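Packaging enzyme P4 (Pseudomonas phage phi13, PDB 4BLP) probably acts as a hexameric RecA-like helicase and NTPase that uses nucleotide hydrolysis to package viral RNA into the procapsid. Local coordinates at residues I66-G71 with N243-E248; A198-L203 with V251-A256. All blocks are in the same frame, centred on the assembly; numbering follows the deposited sequence.

The first piece met from the N terminus is 66-71, on the edge strand of a small antiparallel sheet. The chain then passes the probable P-loop and enters helix 193-205, which holds 198-203, the first partner of interaction 2, and runs on to 243-248, where interaction 1 closes a loop of 171 intervening residues. A short turn leads to 251-256, which closes the shorter loop of interaction 2. The two loops therefore cross instead of nesting. Interaction 1 ties the small sheet to helix 233-248, and interaction 2 ties helix 193-205 to the central sheet. They also touch directly: Cys246 SG packs 3.5 Å from Leu253 CD1.

Interaction 1. Residues I66-G71 with N243-E248; sequences ILFAVG and NNICAE
Strand 66-70 runs roughly antiparallel to the helical segment 243-248, with 153° between their directions and 10.5 Å between their axes, and Phe68 and Ile245 have the nearest CA atoms. This strand-on-helix packing lays the edge strand of the small antiparallel sheet 65-70, 73-78, 110-111 against helix 233-248 of the RecA-like core. Its centre is a CH-pi contact. Ile245 CG1 stands over the middle of the Phe68 ring, 3.7 Å from the centroid and only 4° off the ring normal. Phe68 has CG between its own N and carbonyl carbon (chi1 63°), which carries the ring to the helix side, and chi2 turns its face to Ile245; a flat aromatic suits a place where a methylene must rest on a broad apolar surface. The two side chains cross at about a right angle. Leu242, Leu197 and Val127 also pack on Phe68, so the ring sits among residues of helix 233-248, helix 193-205 and a loop.

The end of Ile245 bridges two strand residues. Its CD1 lies 3.6 Å from Phe68 CD1 and 3.7 Å from Ile66 CG2, so the single methyl at the end of isoleucine's longer arm serves both. Toward the partly exposed margin, Glu248 contributes aliphatic carbon: CG stands anti to the backbone N, and the carboxylate leads away from Ile66. That methylene, Glu248 CG, meets Ile66 CD1 at 3.8 Å.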
loop_
_atom_site.group_PDB
_atom_site.type_symbol
_atom_site.label_atom_id
_atom_site.label_comp_id
_atom_site.label_asym_id
_atom_site.label_seq_id
_atom_site.Cartn_x
_atom_site.Cartn_y
_atom_site.Cartn_z
ATOM N N ILE D 66 -15.102 14.934 24.031
ATOM C CA ILE D 66 -15.772 14.379 22.853
ATOM C C ILE D 66 -14.675 13.821 21.950
ATOM O O ILE D 66 -13.862 14.591 21.444
ATOM C CB ILE D 66 -16.656 15.375 22.081
ATOM C CG1 ILE D 66 -17.732 16.015 22.994
ATOM C CG2 ILE D 66 -17.323 14.661 20.853
ATOM C CD1 ILE D 66 -18.365 17.275 22.348
ATOM N N LEU D 67 -14.696 12.518 21.711
ATOM C CA LEU D 67 -13.748 11.881 20.797
ATOM C C LEU D 67 -14.325 11.906 19.381
ATOM O O LEU D 67 -15.501 11.576 19.183
ATOM C CB LEU D 67 -13.535 10.412 21.231
ATOM C CG LEU D 67 -12.622 9.552 20.338
ATOM C CD1 LEU D 67 -11.133 10.028 20.458
ATOM C CD2 LEU D 67 -12.742 8.061 20.746
ATOM N N PHE D 68 -13.514 12.292 18.397
ATOM C CA PHE D 68 -13.919 12.269 16.992
ATOM C C PHE D 68 -12.678 12.005 16.151
ATOM O O PHE D 68 -11.595 11.743 16.695
ATOM C CB PHE D 68 -14.640 13.575 16.593
ATOM C CG PHE D 68 -13.831 14.862 16.674
ATOM C CD1 PHE D 68 -13.557 15.460 17.907
ATOM C CD2 PHE D 68 -13.421 15.517 15.516
ATOM C CE1 PHE D 68 -12.864 16.689 17.976
ATOM C CE2 PHE D 68 -12.750 16.743 15.586
ATOM C CZ PHE D 68 -12.442 17.302 16.814
ATOM N N ALA D 69 -12.826 12.041 14.822
ATOM C CA ALA D 69 -11.670 11.767 13.987
ATOM C C ALA D 69 -11.730 12.549 12.714
ATOM O O ALA D 69 -12.824 12.803 12.201
ATOM C CB ALA D 69 -11.623 10.254 13.656
ATOM N N VAL D 70 -10.554 12.873 12.164
ATOM C CA VAL D 70 -10.475 13.435 10.797
ATOM C C VAL D 70 -9.494 12.496 10.068
ATOM O O VAL D 70 -8.327 12.385 10.471
ATOM C CB VAL D 70 -10.106 14.939 10.744
ATOM C CG1 VAL D 70 -11.220 15.824 11.335
ATOM C CG2 VAL D 70 -8.777 15.244 11.363
ATOM N N GLY D 71 -9.985 11.748 9.074
ATOM C CA GLY D 71 -9.166 10.696 8.464
ATOM C C GLY D 71 -8.794 9.696 9.556
ATOM O O GLY D 71 -9.640 9.330 10.396
ATOM N N ASN D 243 -17.940 19.881 11.123
ATOM C CA ASN D 243 -19.235 20.569 11.168
ATOM C C ASN D 243 -20.041 20.248 12.450
ATOM O O ASN D 243 -20.576 21.140 13.118
ATOM C CB ASN D 243 -20.086 20.127 9.955
ATOM C CG ASN D 243 -21.375 20.902 9.911
ATOM O OD1 ASN D 243 -21.401 22.033 9.406
ATOM N ND2 ASN D 243 -22.473 20.304 10.428
ATOM N N ASN D 244 -20.124 18.956 12.784
ATOM C CA ASN D 244 -20.974 18.518 13.871
ATOM C C ASN D 244 -20.338 18.831 15.227
ATOM O O ASN D 244 -21.071 18.992 16.199
ATOM C CB ASN D 244 -21.337 17.050 13.703
ATOM C CG ASN D 244 -22.343 16.839 12.568
ATOM O OD1 ASN D 244 -22.802 17.807 11.928
ATOM N ND2 ASN D 244 -22.717 15.584 12.291
ATOM N N ILE D 245 -19.022 18.916 15.310
ATOM C CA ILE D 245 -18.386 19.354 16.581
ATOM C C ILE D 245 -18.779 20.827 16.787
ATOM O O ILE D 245 -19.185 21.223 17.883
ATOM C CB ILE D 245 -16.828 19.182 16.533
ATOM C CG1 ILE D 245 -16.460 17.693 16.657
ATOM C CG2 ILE D 245 -16.109 20.099 17.574
ATOM C CD1 ILE D 245 -16.792 17.053 18.085
ATOM N N CYS D 246 -18.687 21.641 15.724
ATOM C CA CYS D 246 -19.106 23.061 15.840
ATOM C C CYS D 246 -20.597 23.162 16.248
ATOM O O CYS D 246 -20.954 23.978 17.112
ATOM C CB CYS D 246 -18.878 23.800 14.528
ATOM S SG CYS D 246 -17.145 24.010 14.083
ATOM N N ALA D 247 -21.460 22.341 15.622
ATOM C CA ALA D 247 -22.892 22.356 15.930
ATOM C C ALA D 247 -23.106 21.992 17.405
ATOM O O ALA D 247 -23.900 22.643 18.081
ATOM C CB ALA D 247 -23.652 21.393 15.014
ATOM N N GLU D 248 -22.416 20.939 17.900
ATOM C CA GLU D 248 -22.549 20.518 19.309
ATOM C C GLU D 248 -22.157 21.670 20.270
ATOM O O GLU D 248 -22.760 21.833 21.336
ATOM C CB GLU D 248 -21.660 19.277 19.548
ATOM C CG GLU D 248 -21.594 18.835 21.008
ATOM C CD GLU D 248 -22.910 18.402 21.627
ATOM O OE1 GLU D 248 -23.859 18.069 20.882
ATOM O OE2 GLU D 248 -22.982 18.369 22.871
#

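Interaction 2. Residues A198-L203 with V251-A256; sequences AVALLL and VLLVAA
Ala200 and Leu253 have the nearest CA atoms, 7.0 Å apart, where helix 193-205 packs on strand 252-257, one of the parallel strands at the heart of the RecA-like P-loop NTPase core. In this alpha/beta arrangement helices lie against the central sheet, and every one of the four touching residues here is buried.

The apolar contacts between side chains carry the join. Ala200 points its methyl at the strand, and its CB lies 3.6 Å from Leu253 CD1 and 3.8 Å from CD2, resting against both arms of the leucine fork. Alanine suits this place because its short side chain lets the helix backbone come close to the strand while the longer leucine fills the interval. Leu253 has CG anti to its carbonyl carbon (chi1 -64°), which sends the fork to the helix, where its two methyls divide the work: CD1 serves Ala200 and, more loosely, Leu201 CD2 at 4.2 Å, while CD2 meets the CB and backbone O of Ala200. Leu197 and Ala204, one turn to either side of Ala200 along the helix, also pack on Leu253.

Leu201 leaves the helix less directly, but its end reaches the strand side. Its CD2 meets Val251 CG2 at 3.8 Å, the two side chains crossing at about a right angle. Val251, just before the strand, is compact and branched at CB; Ala204 and Thr205 touch it as well. Helix 79-91 packs by Leu82 on Leu201 and Leu202, and by Leu85 and Ala86 on Leu202, whose CB points away from the strand.

The remaining contact is between a side chain and the backbone: Leu253 CD2 lies against the main chain of the helix, 3.5 Å from Ala200 O.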
loop_
_atom_site.group_PDB
_atom_site.type_symbol
_atom_site.label_atom_id
_atom_site.label_comp_id
_atom_site.label_asym_id
_atom_site.label_seq_id
_atom_site.Cartn_x
_atom_site.Cartn_y
_atom_site.Cartn_z
ATOM N N ALA D 198 -8.551 24.513 18.016
ATOM C CA ALA D 198 -8.721 25.068 19.356
ATOM C C ALA D 198 -8.874 26.590 19.272
ATOM O O ALA D 198 -9.791 27.155 19.888
ATOM C CB ALA D 198 -7.523 24.683 20.239
ATOM N N VAL D 199 -7.989 27.250 18.500
ATOM C CA VAL D 199 -8.025 28.720 18.373
ATOM C C VAL D 199 -9.368 29.135 17.737
ATOM O O VAL D 199 -10.000 30.088 18.208
ATOM C CB VAL D 199 -6.797 29.241 17.571
ATOM C CG1 VAL D 199 -6.944 30.711 17.187
ATOM C CG2 VAL D 199 -5.536 29.054 18.411
ATOM N N ALA D 200 -9.788 28.424 16.686
ATOM C CA ALA D 200 -11.082 28.708 16.030
ATOM C C ALA D 200 -12.244 28.570 17.001
ATOM O O ALA D 200 -13.112 29.463 17.062
ATOM C CB ALA D 200 -11.281 27.767 14.832
ATOM N N LEU D 201 -12.300 27.446 17.734
ATOM C CA LEU D 201 -13.406 27.218 18.690
ATOM C C LEU D 201 -13.387 28.254 19.810
ATOM O O LEU D 201 -14.449 28.706 20.239
ATOM C CB LEU D 201 -13.328 25.802 19.282
ATOM C CG LEU D 201 -13.570 24.692 18.221
ATOM C CD1 LEU D 201 -13.389 23.301 18.859
ATOM C CD2 LEU D 201 -15.025 24.839 17.629
ATOM N N LEU D 202 -12.191 28.625 20.300
ATOM C CA LEU D 202 -12.107 29.649 21.361
ATOM C C LEU D 202 -12.634 31.003 20.879
ATOM O O LEU D 202 -13.456 31.636 21.568
ATOM C CB LEU D 202 -10.656 29.775 21.863
ATOM C CG LEU D 202 -10.219 28.644 22.804
ATOM C CD1 LEU D 202 -8.640 28.563 22.850
ATOM C CD2 LEU D 202 -10.773 28.884 24.195
ATOM N N LEU D 203 -12.191 31.445 19.712
ATOM C CA LEU D 203 -12.634 32.713 19.140
ATOM C C LEU D 203 -14.139 32.707 18.856
ATOM O O LEU D 203 -14.817 33.646 19.210
ATOM C CB LEU D 203 -11.872 32.989 17.846
ATOM C CG LEU D 203 -10.419 33.435 18.058
ATOM C CD1 LEU D 203 -9.661 33.275 16.783
ATOM C CD2 LEU D 203 -10.339 34.916 18.606
ATOM N N VAL D 251 -21.387 26.875 17.810
ATOM C CA VAL D 251 -20.585 27.903 17.150
ATOM C C VAL D 251 -20.652 27.743 15.647
ATOM O O VAL D 251 -21.030 26.677 15.141
ATOM C CB VAL D 251 -19.098 27.895 17.632
ATOM C CG1 VAL D 251 -19.007 28.193 19.135
ATOM C CG2 VAL D 251 -18.369 26.576 17.266
ATOM N N LEU D 252 -20.225 28.797 14.938
ATOM C CA LEU D 252 -20.103 28.747 13.486
ATOM C C LEU D 252 -18.672 29.092 13.110
ATOM O O LEU D 252 -18.166 30.149 13.531
ATOM C CB LEU D 252 -21.091 29.712 12.791
ATOM C CG LEU D 252 -20.907 29.828 11.270
ATOM C CD1 LEU D 252 -21.316 28.522 10.572
ATOM C CD2 LEU D 252 -21.812 30.949 10.713
ATOM N N LEU D 253 -18.014 28.213 12.357
ATOM C CA LEU D 253 -16.686 28.471 11.812
ATOM C C LEU D 253 -16.833 28.646 10.316
ATOM O O LEU D 253 -17.682 27.990 9.708
ATOM C CB LEU D 253 -15.666 27.325 12.089
ATOM C CG LEU D 253 -15.339 27.071 13.559
ATOM C CD1 LEU D 253 -14.249 26.001 13.705
ATOM C CD2 LEU D 253 -14.966 28.349 14.275
ATOM N N VAL D 254 -16.014 29.522 9.730
ATOM C CA VAL D 254 -16.010 29.770 8.286
ATOM C C VAL D 254 -14.629 29.370 7.797
ATOM O O VAL D 254 -13.645 29.758 8.431
ATOM C CB VAL D 254 -16.352 31.228 7.924
ATOM C CG1 VAL D 254 -16.318 31.418 6.395
ATOM C CG2 VAL D 254 -17.731 31.609 8.495
ATOM N N ALA D 255 -14.527 28.560 6.740
ATOM C CA ALA D 255 -13.184 28.181 6.279
ATOM C C ALA D 255 -13.084 28.187 4.771
ATOM O O ALA D 255 -14.006 27.707 4.120
ATOM C CB ALA D 255 -12.845 26.794 6.798
ATOM N N ALA D 256 -11.950 28.679 4.227
ATOM C CA ALA D 256 -11.669 28.603 2.785
ATOM C C ALA D 256 -11.144 27.208 2.456
ATOM O O ALA D 256 -10.321 26.656 3.204
ATOM C CB ALA D 256 -10.637 29.662 2.378
#